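Local atomic coordinates of avirulence protein AVRPPH3 (Pseudomonas syringae pv. phaseolicola, PDB entry 1UKF), a protein that acts inside infected plant cells, as the mature 28 kDa product of an autocleaved papain-like cysteine protease of the C58 family, binding PBS1 and eliciting resistance in certain hosts. Residues A[7-15]-A[34-43]; A[15-24]-A[47-58]. All coordinates share one frame; numbering follows the deposited sequence.

Contact 1 of 2, residues A[7-15]-A[34-43]; sequences VASRDVNHN and AESRMDHLDY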
loop_
_atom_site.group_PDB
_atom_site.type_symbol
_atom_site.label_atom_id
_atom_site.label_comp_id
_atom_site.label_asym_id
_atom_site.label_seq_id
_atom_site.Cartn_x
_atom_site.Cartn_y
_atom_site.Cartn_z
ATOM N N VAL A 7 4.455 10.974 9.770
ATOM C CA VAL A 7 5.449 10.699 10.802
ATOM C C VAL A 7 6.853 10.654 10.199
ATOM O O VAL A 7 7.847 10.851 10.899
ATOM C CB VAL A 7 5.162 9.378 11.566
ATOM C CG1 VAL A 7 3.940 9.550 12.445
ATOM C CG2 VAL A 7 4.968 8.224 10.601
ATOM N N ALA A 8 6.933 10.397 8.897
ATOM C CA ALA A 8 8.215 10.362 8.196
ATOM C C ALA A 8 7.981 10.590 6.709
ATOM O O ALA A 8 7.699 9.653 5.958
ATOM C CB ALA A 8 8.915 9.025 8.427
ATOM N N SER A 9 8.091 11.845 6.293
ATOM C CA SER A 9 7.893 12.222 4.901
ATOM C C SER A 9 9.100 11.815 4.064
ATOM O O SER A 9 10.245 12.095 4.430
ATOM C CB SER A 9 7.680 13.732 4.802
ATOM O OG SER A 9 7.510 14.132 3.455
ATOM N N ARG A 10 8.846 11.151 2.941
ATOM C CA ARG A 10 9.923 10.717 2.063
ATOM C C ARG A 10 9.364 10.151 0.766
ATOM O O ARG A 10 8.608 9.179 0.781
ATOM C CB ARG A 10 10.773 9.641 2.747
ATOM C CG ARG A 10 12.217 9.556 2.233
ATOM C CD ARG A 10 13.043 10.741 2.742
ATOM N NE ARG A 10 13.056 10.765 4.203
ATOM C CZ ARG A 10 13.859 10.021 4.957
ATOM N NH1 ARG A 10 14.735 9.200 4.393
ATOM N NH2 ARG A 10 13.763 10.073 6.278
ATOM N N ASP A 11 9.720 10.772 -0.354
ATOM C CA ASP A 11 9.292 10.277 -1.654
ATOM C C ASP A 11 10.391 9.309 -2.078
ATOM O O ASP A 11 11.466 9.733 -2.511
ATOM C CB ASP A 11 9.192 11.422 -2.660
ATOM C CG ASP A 11 8.815 10.947 -4.053
ATOM O OD1 ASP A 11 8.799 9.720 -4.296
ATOM O OD2 ASP A 11 8.539 11.809 -4.916
ATOM N N VAL A 12 10.130 8.015 -1.937
ATOM C CA VAL A 12 11.122 7.004 -2.282
ATOM C C VAL A 12 10.747 6.202 -3.524
ATOM O O VAL A 12 11.378 5.187 -3.824
ATOM C CB VAL A 12 11.339 6.027 -1.094
ATOM C CG1 VAL A 12 11.876 6.791 0.106
ATOM C CG2 VAL A 12 10.031 5.328 -0.725
ATOM N N ASN A 13 9.757 6.692 -4.272
ATOM C CA ASN A 13 9.266 5.983 -5.452
ATOM C C ASN A 13 9.645 6.573 -6.810
ATOM O O ASN A 13 8.949 6.350 -7.802
ATOM C CB ASN A 13 7.739 5.855 -5.345
ATOM C CG ASN A 13 7.165 4.818 -6.295
ATOM O OD1 ASN A 13 7.738 3.744 -6.482
ATOM N ND2 ASN A 13 6.010 5.125 -6.878
ATOM N N HIS A 14 10.753 7.302 -6.880
ATOM C CA HIS A 14 11.162 7.883 -8.154
ATOM C C HIS A 14 11.361 6.814 -9.232
ATOM O O HIS A 14 11.172 7.085 -10.421
ATOM C CB HIS A 14 12.458 8.684 -7.989
ATOM C CG HIS A 14 12.913 9.360 -9.246
ATOM N ND1 HIS A 14 12.259 10.446 -9.787
ATOM C CD2 HIS A 14 13.945 9.089 -10.080
ATOM C CE1 HIS A 14 12.867 10.815 -10.901
ATOM N NE2 HIS A 14 13.893 10.008 -11.101
ATOM N N ASN A 15 11.739 5.606 -8.818
ATOM C CA ASN A 15 11.980 4.518 -9.759
ATOM C C ASN A 15 10.762 3.654 -10.078
ATOM O O ASN A 15 10.891 2.604 -10.713
ATOM C CB ASN A 15 13.127 3.637 -9.251
ATOM C CG ASN A 15 14.444 4.388 -9.166
ATOM O OD1 ASN A 15 14.908 4.961 -10.152
ATOM N ND2 ASN A 15 15.055 4.384 -7.987
ATOM N N ALA A 34 9.642 5.268 12.293
ATOM C CA ALA A 34 9.257 5.707 10.957
ATOM C C ALA A 34 10.417 6.301 10.164
ATOM O O ALA A 34 10.591 5.988 8.983
ATOM C CB ALA A 34 8.117 6.711 11.048
ATOM N N GLU A 35 11.209 7.155 10.805
ATOM C CA GLU A 35 12.343 7.786 10.137
ATOM C C GLU A 35 13.372 6.770 9.657
ATOM O O GLU A 35 13.850 6.853 8.521
ATOM C CB GLU A 35 13.026 8.786 11.075
ATOM C CG GLU A 35 12.156 9.960 11.482
ATOM C CD GLU A 35 11.715 10.795 10.298
ATOM O OE1 GLU A 35 12.590 11.274 9.547
ATOM O OE2 GLU A 35 10.493 10.976 10.120
ATOM N N SER A 36 13.720 5.814 10.513
ATOM C CA SER A 36 14.703 4.814 10.125
ATOM C C SER A 36 14.152 3.905 9.031
ATOM O O SER A 36 14.910 3.414 8.197
ATOM C CB SER A 36 15.162 3.990 11.339
ATOM O OG SER A 36 14.113 3.219 11.889
ATOM N N ARG A 37 12.838 3.689 9.020
ATOM C CA ARG A 37 12.239 2.849 7.986
ATOM C C ARG A 37 12.318 3.563 6.643
ATOM O O ARG A 37 12.584 2.939 5.615
ATOM C CB ARG A 37 10.785 2.508 8.332
ATOM C CG ARG A 37 10.663 1.509 9.482
ATOM C CD ARG A 37 9.256 0.946 9.610
ATOM N NE ARG A 37 8.307 1.867 10.230
ATOM C CZ ARG A 37 8.225 2.094 11.539
ATOM N NH1 ARG A 37 9.044 1.473 12.377
ATOM N NH2 ARG A 37 7.302 2.919 12.013
ATOM N N MET A 38 12.103 4.873 6.647
ATOM C CA MET A 38 12.193 5.618 5.401
ATOM C C MET A 38 13.655 5.711 4.955
ATOM O O MET A 38 13.943 5.690 3.757
ATOM C CB MET A 38 11.574 7.010 5.556
ATOM C CG MET A 38 10.064 6.972 5.809
ATOM S SD MET A 38 9.101 6.047 4.565
ATOM C CE MET A 38 8.903 4.458 5.387
ATOM N N ASP A 39 14.583 5.802 5.909
ATOM C CA ASP A 39 16.007 5.861 5.567
ATOM C C ASP A 39 16.390 4.551 4.878
ATOM O O ASP A 39 17.180 4.534 3.934
ATOM C CB ASP A 39 16.873 6.043 6.820
ATOM C CG ASP A 39 16.814 7.452 7.383
ATOM O OD1 ASP A 39 16.298 8.357 6.698
ATOM O OD2 ASP A 39 17.301 7.656 8.516
ATOM N N HIS A 40 15.817 3.452 5.358
ATOM C CA HIS A 40 16.073 2.129 4.796
ATOM C C HIS A 40 15.607 2.027 3.339
ATOM O O HIS A 40 16.302 1.466 2.485
ATOM C CB HIS A 40 15.347 1.077 5.647
ATOM C CG HIS A 40 15.379 -0.308 5.075
ATOM N ND1 HIS A 40 16.537 -1.049 4.971
ATOM C CD2 HIS A 40 14.385 -1.098 4.601
ATOM C CE1 HIS A 40 16.256 -2.233 4.459
ATOM N NE2 HIS A 40 14.957 -2.289 4.225
ATOM N N LEU A 41 14.434 2.590 3.067
ATOM C CA LEU A 41 13.832 2.548 1.740
ATOM C C LEU A 41 14.294 3.655 0.801
ATOM O O LEU A 41 14.007 3.603 -0.398
ATOM C CB LEU A 41 12.310 2.605 1.877
ATOM C CG LEU A 41 11.677 1.461 2.670
ATOM C CD1 LEU A 41 10.262 1.832 3.091
ATOM C CD2 LEU A 41 11.679 0.199 1.829
ATOM N N ASP A 42 14.998 4.650 1.340
ATOM C CA ASP A 42 15.481 5.767 0.531
ATOM C C ASP A 42 16.472 5.271 -0.526
ATOM O O ASP A 42 16.988 4.157 -0.437
ATOM C CB ASP A 42 16.126 6.839 1.417
ATOM C CG ASP A 42 15.864 8.254 0.914
ATOM O OD1 ASP A 42 15.597 8.431 -0.297
ATOM O OD2 ASP A 42 15.935 9.199 1.731
ATOM N N TYR A 43 16.753 6.117 -1.510
ATOM C CA TYR A 43 17.608 5.750 -2.631
ATOM C C TYR A 43 19.000 5.206 -2.343
ATOM O O TYR A 43 19.501 4.379 -3.102
ATOM C CB TYR A 43 17.685 6.924 -3.606
ATOM C CG TYR A 43 16.305 7.401 -4.002
ATOM C CD1 TYR A 43 15.779 8.582 -3.486
ATOM C CD2 TYR A 43 15.490 6.622 -4.825
ATOM C CE1 TYR A 43 14.476 8.977 -3.771
ATOM C CE2 TYR A 43 14.187 7.004 -5.113
ATOM C CZ TYR A 43 13.687 8.179 -4.582
ATOM O OH TYR A 43 12.387 8.545 -4.844
HETATM O O HOH W 1 11.725 12.189 6.644
HETATM O O HOH W 2 13.697 10.421 -0.838
#
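Arg-10 reaches from the loop that follows strand 6-9 to Met-38 and lays its guanidinium against the acids on the flank and just past the end of helix 34-41. Its CB starts on apolar ground, 3.9 Å from Met-38 CB. CG and CD then run past Asp-42, with CD 3.4 Å from Asp-42 OD2. Bends at chi2 (74°) and chi3 (59°) fold the chain back over Met-38, whose CB lies over the centre of one guanidinium face. NE turns back to its own strand and donates to Ser-9 O. At the tip, NH1 gives one hydrogen to Asp-39 OD1, nearly along the C-O axis, and the other to Asp-42 OD2, 2.9 Å away and met from above the carboxylate plane. Arg-10 NH2 shares Asp-39 OD1 at 3.1 Å, an end-on grip on a single oxygen. It also makes a long salt bridge to Glu-35 OE1, supplemented by water 1, which accepts from NH2 and donates to Glu-35 OE1 and Ser-9 O. An arginine suits this place because its flat head has enough N-H groups to bond two aspartates directly while a third acid, Glu-35, is held more loosely and through water.

The edge strand 6-9 of the antiparallel sheet carries a classic beta bulge at Val-7 and Ala-8 opposite Glu-152, and helix 34-41 packs along it. Small residues allow the close approach: Ala-8 CB lies 3.6 Å from Ala-34 CB and touches Met-38 CG.

Beyond the helix, Tyr-43 pins the loop leading to the catalytic cysteine. Its OH donates to Asp-11 O at 2.8 Å and accepts from His-14 N, which lies in the ring plane at the edge. Asp-11 OD1 braces the same loop through an Asx turn to Asn-13 N.

Contact 2 of 2, residues A[15-24]-A[47-58]; sequences NNICAGLSTE and GQSRGSERHQVY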
loop_
_atom_site.group_PDB
_atom_site.type_symbol
_atom_site.label_atom_id
_atom_site.label_comp_id
_atom_site.label_asym_id
_atom_site.label_seq_id
_atom_site.Cartn_x
_atom_site.Cartn_y
_atom_site.Cartn_z
ATOM N N ASN A 15 11.739 5.606 -8.818
ATOM C CA ASN A 15 11.980 4.518 -9.759
ATOM C C ASN A 15 10.762 3.654 -10.078
ATOM O O ASN A 15 10.891 2.604 -10.713
ATOM C CB ASN A 15 13.127 3.637 -9.251
ATOM C CG ASN A 15 14.444 4.388 -9.166
ATOM O OD1 ASN A 15 14.908 4.961 -10.152
ATOM N ND2 ASN A 15 15.055 4.384 -7.987
ATOM N N ASN A 16 9.586 4.084 -9.631
ATOM C CA ASN A 16 8.343 3.363 -9.907
ATOM C C ASN A 16 8.377 1.878 -9.562
ATOM O O ASN A 16 8.143 1.022 -10.417
ATOM C CB ASN A 16 7.971 3.528 -11.382
ATOM C CG ASN A 16 7.672 4.964 -11.744
ATOM O OD1 ASN A 16 6.740 5.567 -11.215
ATOM N ND2 ASN A 16 8.465 5.524 -12.652
ATOM N N ILE A 17 8.658 1.582 -8.300
ATOM C CA ILE A 17 8.714 0.209 -7.820
ATOM C C ILE A 17 7.851 0.135 -6.562
ATOM O O ILE A 17 8.222 -0.479 -5.566
ATOM C CB ILE A 17 10.177 -0.201 -7.499
ATOM C CG1 ILE A 17 10.861 0.882 -6.655
ATOM C CG2 ILE A 17 10.950 -0.414 -8.797
ATOM C CD1 ILE A 17 12.195 0.453 -6.068
ATOM N N CYS A 18 6.674 0.747 -6.638
ATOM C CA CYS A 18 5.763 0.817 -5.498
ATOM C C CYS A 18 5.342 -0.488 -4.831
ATOM O O CYS A 18 5.367 -0.574 -3.601
ATOM C CB CYS A 18 4.518 1.648 -5.851
ATOM S SG CYS A 18 3.692 1.284 -7.418
ATOM N N ALA A 19 4.960 -1.499 -5.607
ATOM C CA ALA A 19 4.552 -2.764 -5.005
ATOM C C ALA A 19 5.713 -3.389 -4.234
ATOM O O ALA A 19 5.527 -3.894 -3.125
ATOM C CB ALA A 19 4.042 -3.725 -6.075
ATOM N N GLY A 20 6.905 -3.356 -4.826
ATOM C CA GLY A 20 8.077 -3.913 -4.174
ATOM C C GLY A 20 8.452 -3.162 -2.906
ATOM O O GLY A 20 8.747 -3.780 -1.883
ATOM N N LEU A 21 8.458 -1.831 -2.971
ATOM C CA LEU A 21 8.782 -1.011 -1.808
ATOM C C LEU A 21 7.747 -1.200 -0.706
ATOM O O LEU A 21 8.098 -1.281 0.473
ATOM C CB LEU A 21 8.838 0.470 -2.194
ATOM C CG LEU A 21 10.036 0.921 -3.035
ATOM C CD1 LEU A 21 9.796 2.335 -3.548
ATOM C CD2 LEU A 21 11.314 0.855 -2.200
ATOM N N SER A 22 6.474 -1.265 -1.084
ATOM C CA SER A 22 5.404 -1.442 -0.113
ATOM C C SER A 22 5.533 -2.786 0.588
ATOM O O SER A 22 5.299 -2.889 1.796
ATOM C CB SER A 22 4.040 -1.328 -0.797
ATOM O OG SER A 22 3.819 0.002 -1.228
ATOM N N THR A 23 5.908 -3.818 -0.161
ATOM C CA THR A 23 6.066 -5.135 0.438
ATOM C C THR A 23 7.288 -5.151 1.358
ATOM O O THR A 23 7.247 -5.752 2.433
ATOM C CB THR A 23 6.181 -6.229 -0.641
ATOM O OG1 THR A 23 4.996 -6.212 -1.450
ATOM C CG2 THR A 23 6.302 -7.606 0.000
ATOM N N GLU A 24 8.366 -4.479 0.956
ATOM C CA GLU A 24 9.560 -4.412 1.799
ATOM C C GLU A 24 9.184 -3.695 3.100
ATOM O O GLU A 24 9.606 -4.097 4.183
ATOM C CB GLU A 24 10.687 -3.666 1.070
ATOM C CG GLU A 24 11.947 -3.384 1.901
ATOM C CD GLU A 24 12.716 -4.631 2.309
ATOM O OE1 GLU A 24 12.409 -5.737 1.816
ATOM O OE2 GLU A 24 13.652 -4.497 3.128
ATOM N N GLY A 47 17.020 -0.925 1.487
ATOM C CA GLY A 47 15.612 -1.147 1.203
ATOM C C GLY A 47 15.204 -0.782 -0.211
ATOM O O GLY A 47 14.271 -1.375 -0.754
ATOM N N GLN A 48 15.881 0.192 -0.811
ATOM C CA GLN A 48 15.562 0.590 -2.176
ATOM C C GLN A 48 15.911 -0.576 -3.102
ATOM O O GLN A 48 15.132 -0.926 -3.989
ATOM C CB GLN A 48 16.345 1.853 -2.566
ATOM C CG GLN A 48 16.148 2.318 -4.007
ATOM C CD GLN A 48 14.810 3.002 -4.293
ATOM O OE1 GLN A 48 14.441 3.169 -5.454
ATOM N NE2 GLN A 48 14.100 3.416 -3.250
ATOM N N SER A 49 17.073 -1.193 -2.889
ATOM C CA SER A 49 17.478 -2.331 -3.711
ATOM C C SER A 49 16.609 -3.553 -3.439
ATOM O O SER A 49 16.217 -4.256 -4.370
ATOM C CB SER A 49 18.946 -2.687 -3.470
ATOM O OG SER A 49 19.806 -1.836 -4.205
ATOM N N ARG A 50 16.313 -3.814 -2.170
ATOM C CA ARG A 50 15.480 -4.960 -1.824
ATOM C C ARG A 50 14.083 -4.740 -2.402
ATOM O O ARG A 50 13.468 -5.663 -2.941
ATOM C CB ARG A 50 15.395 -5.133 -0.304
ATOM C CG ARG A 50 14.882 -6.496 0.131
ATOM C CD ARG A 50 15.906 -7.585 -0.162
ATOM N NE ARG A 50 15.368 -8.926 0.050
ATOM C CZ ARG A 50 14.465 -9.504 -0.735
ATOM N NH1 ARG A 50 13.991 -8.861 -1.794
ATOM N NH2 ARG A 50 14.032 -10.728 -0.460
ATOM N N GLY A 51 13.587 -3.511 -2.287
ATOM C CA GLY A 51 12.275 -3.190 -2.817
ATOM C C GLY A 51 12.250 -3.385 -4.319
ATOM O O GLY A 51 11.263 -3.864 -4.876
ATOM N N SER A 52 13.337 -3.014 -4.985
ATOM C CA SER A 52 13.423 -3.176 -6.429
ATOM C C SER A 52 13.376 -4.659 -6.788
ATOM O O SER A 52 12.704 -5.056 -7.742
ATOM C CB SER A 52 14.715 -2.546 -6.960
ATOM O OG SER A 52 14.810 -2.691 -8.364
ATOM N N GLU A 53 14.081 -5.477 -6.012
ATOM C CA GLU A 53 14.102 -6.920 -6.237
ATOM C C GLU A 53 12.698 -7.488 -6.058
ATOM O O GLU A 53 12.256 -8.332 -6.839
ATOM C CB GLU A 53 15.055 -7.606 -5.259
ATOM C CG GLU A 53 16.518 -7.248 -5.432
ATOM C CD GLU A 53 17.405 -8.020 -4.476
ATOM O OE1 GLU A 53 17.364 -9.269 -4.509
ATOM O OE2 GLU A 53 18.138 -7.382 -3.690
ATOM N N ARG A 54 11.998 -7.041 -5.021
ATOM C CA ARG A 54 10.642 -7.517 -4.794
ATOM C C ARG A 54 9.740 -7.053 -5.929
ATOM O O ARG A 54 8.845 -7.783 -6.353
ATOM C CB ARG A 54 10.093 -7.002 -3.462
ATOM C CG ARG A 54 10.826 -7.522 -2.234
ATOM C CD ARG A 54 10.091 -7.134 -0.956
ATOM N NE ARG A 54 10.883 -7.385 0.247
ATOM C CZ ARG A 54 11.121 -8.587 0.764
ATOM N NH1 ARG A 54 10.624 -9.676 0.194
ATOM N NH2 ARG A 54 11.870 -8.699 1.856
ATOM N N HIS A 55 9.971 -5.844 -6.432
ATOM C CA HIS A 55 9.141 -5.356 -7.517
ATOM C C HIS A 55 9.360 -6.206 -8.767
ATOM O O HIS A 55 8.462 -6.344 -9.600
ATOM C CB HIS A 55 9.431 -3.888 -7.823
ATOM C CG HIS A 55 8.303 -3.204 -8.523
ATOM N ND1 HIS A 55 7.113 -2.912 -7.892
ATOM C CD2 HIS A 55 8.145 -2.843 -9.817
ATOM C CE1 HIS A 55 6.268 -2.403 -8.770
ATOM N NE2 HIS A 55 6.868 -2.351 -9.946
ATOM N N GLN A 56 10.557 -6.770 -8.904
ATOM C CA GLN A 56 10.844 -7.630 -10.044
ATOM C C GLN A 56 10.036 -8.920 -9.908
ATOM O O GLN A 56 9.615 -9.498 -10.909
ATOM C CB GLN A 56 12.339 -7.941 -10.131
ATOM C CG GLN A 56 13.201 -6.727 -10.442
ATOM C CD GLN A 56 14.568 -7.115 -10.967
ATOM O OE1 GLN A 56 15.187 -8.059 -10.479
ATOM N NE2 GLN A 56 15.050 -6.382 -11.963
ATOM N N VAL A 57 9.824 -9.371 -8.674
ATOM C CA VAL A 57 9.016 -10.567 -8.444
ATOM C C VAL A 57 7.597 -10.226 -8.908
ATOM O O VAL A 57 6.938 -11.027 -9.566
ATOM C CB VAL A 57 8.996 -10.961 -6.947
ATOM C CG1 VAL A 57 7.995 -12.081 -6.717
ATOM C CG2 VAL A 57 10.383 -11.406 -6.508
ATOM N N TYR A 58 7.133 -9.029 -8.556
ATOM C CA TYR A 58 5.811 -8.560 -8.960
ATOM C C TYR A 58 5.716 -8.524 -10.491
ATOM O O TYR A 58 4.762 -9.045 -11.073
ATOM C CB TYR A 58 5.562 -7.157 -8.396
ATOM C CG TYR A 58 4.297 -6.496 -8.895
ATOM C CD1 TYR A 58 3.067 -6.747 -8.291
ATOM C CD2 TYR A 58 4.332 -5.627 -9.983
ATOM C CE1 TYR A 58 1.900 -6.147 -8.759
ATOM C CE2 TYR A 58 3.173 -5.024 -10.460
ATOM C CZ TYR A 58 1.963 -5.288 -9.844
ATOM O OH TYR A 58 0.812 -4.694 -10.321
HETATM O O HOH W 3 12.124 4.319 -6.335
#
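The helix that begins at the catalytic Cys-18, a hallmark of papain-like proteases, crosses the long helix 46-67 here at 120°, with the axes of the short segments only 6.8 Å apart. Glycines permit such closeness: with no side chain at Gly-20 or Gly-51 to hold them apart, the two backbones touch directly, and Gly-20 CA makes a C-H...O contact of 3.3 Å with Gly-51 O.

His-55 fits into the start of the active-site helix. With CG anti to the backbone N (chi1 -158°), the ring lies against Ile-17, whose CA stands over the centre of its face in a CH-pi contact. In the ring plane, His-55 ND1 accepts from Gly-20 N at 3.1 Å with an angle of 156°, so one polar edge binds an amide of the helix's first turn while the face meets the chain at the N-cap. Ala-19 CB sits over the Tyr-58 ring, offset toward its rim.

Further along, Glu-24 is a knob among Gly-47, Arg-50, Gly-51 and Arg-54. Extended from CG to NE, Arg-54 presents its side to Glu-24 OE1, which takes bonds from NE (2.7 Å) and NH2 (3.0 Å) with the two groups nearly coplanar. Buried charge is thus paired, and His-40 engages OE2. Ahead of the helix, Asn-15 ND2 donates to Gln-48 OE1 (2.9 Å), and water 3 links that oxygen to Asn-15 N.

On the far side of helix 18-27 Ser-22 packs on strand 130-139, which Ala-19 also touches and where Cys-18 meets His-132; helix 73-84 packs against Thr-23 and Tyr-58, and helix 34-41 against Leu-21 and Glu-24.

In the fold
Both contacts brace the approach to the catalytic cysteine: contact 1 secures the loop leading to it, contact 2 the helix it begins, and Asn-15 belongs to both. Contact 1, where a helix lies along an edge strand and loop, is only partly buried; its charges gather toward solvent in a network helped by waters. Contact 2 is a buried helix crossing, relying on glycines, ring faces and one compact ion pair. Their centres are 13 Å apart, and the hydrogen bond from His-40 and that of Leu-41 O with Gln-48 NE2 join them. Asn-13, from the first segment of contact 1, bonds to Asn-149 and Ile-17 beside the triad of Cys-18, His-132 and Asp-147.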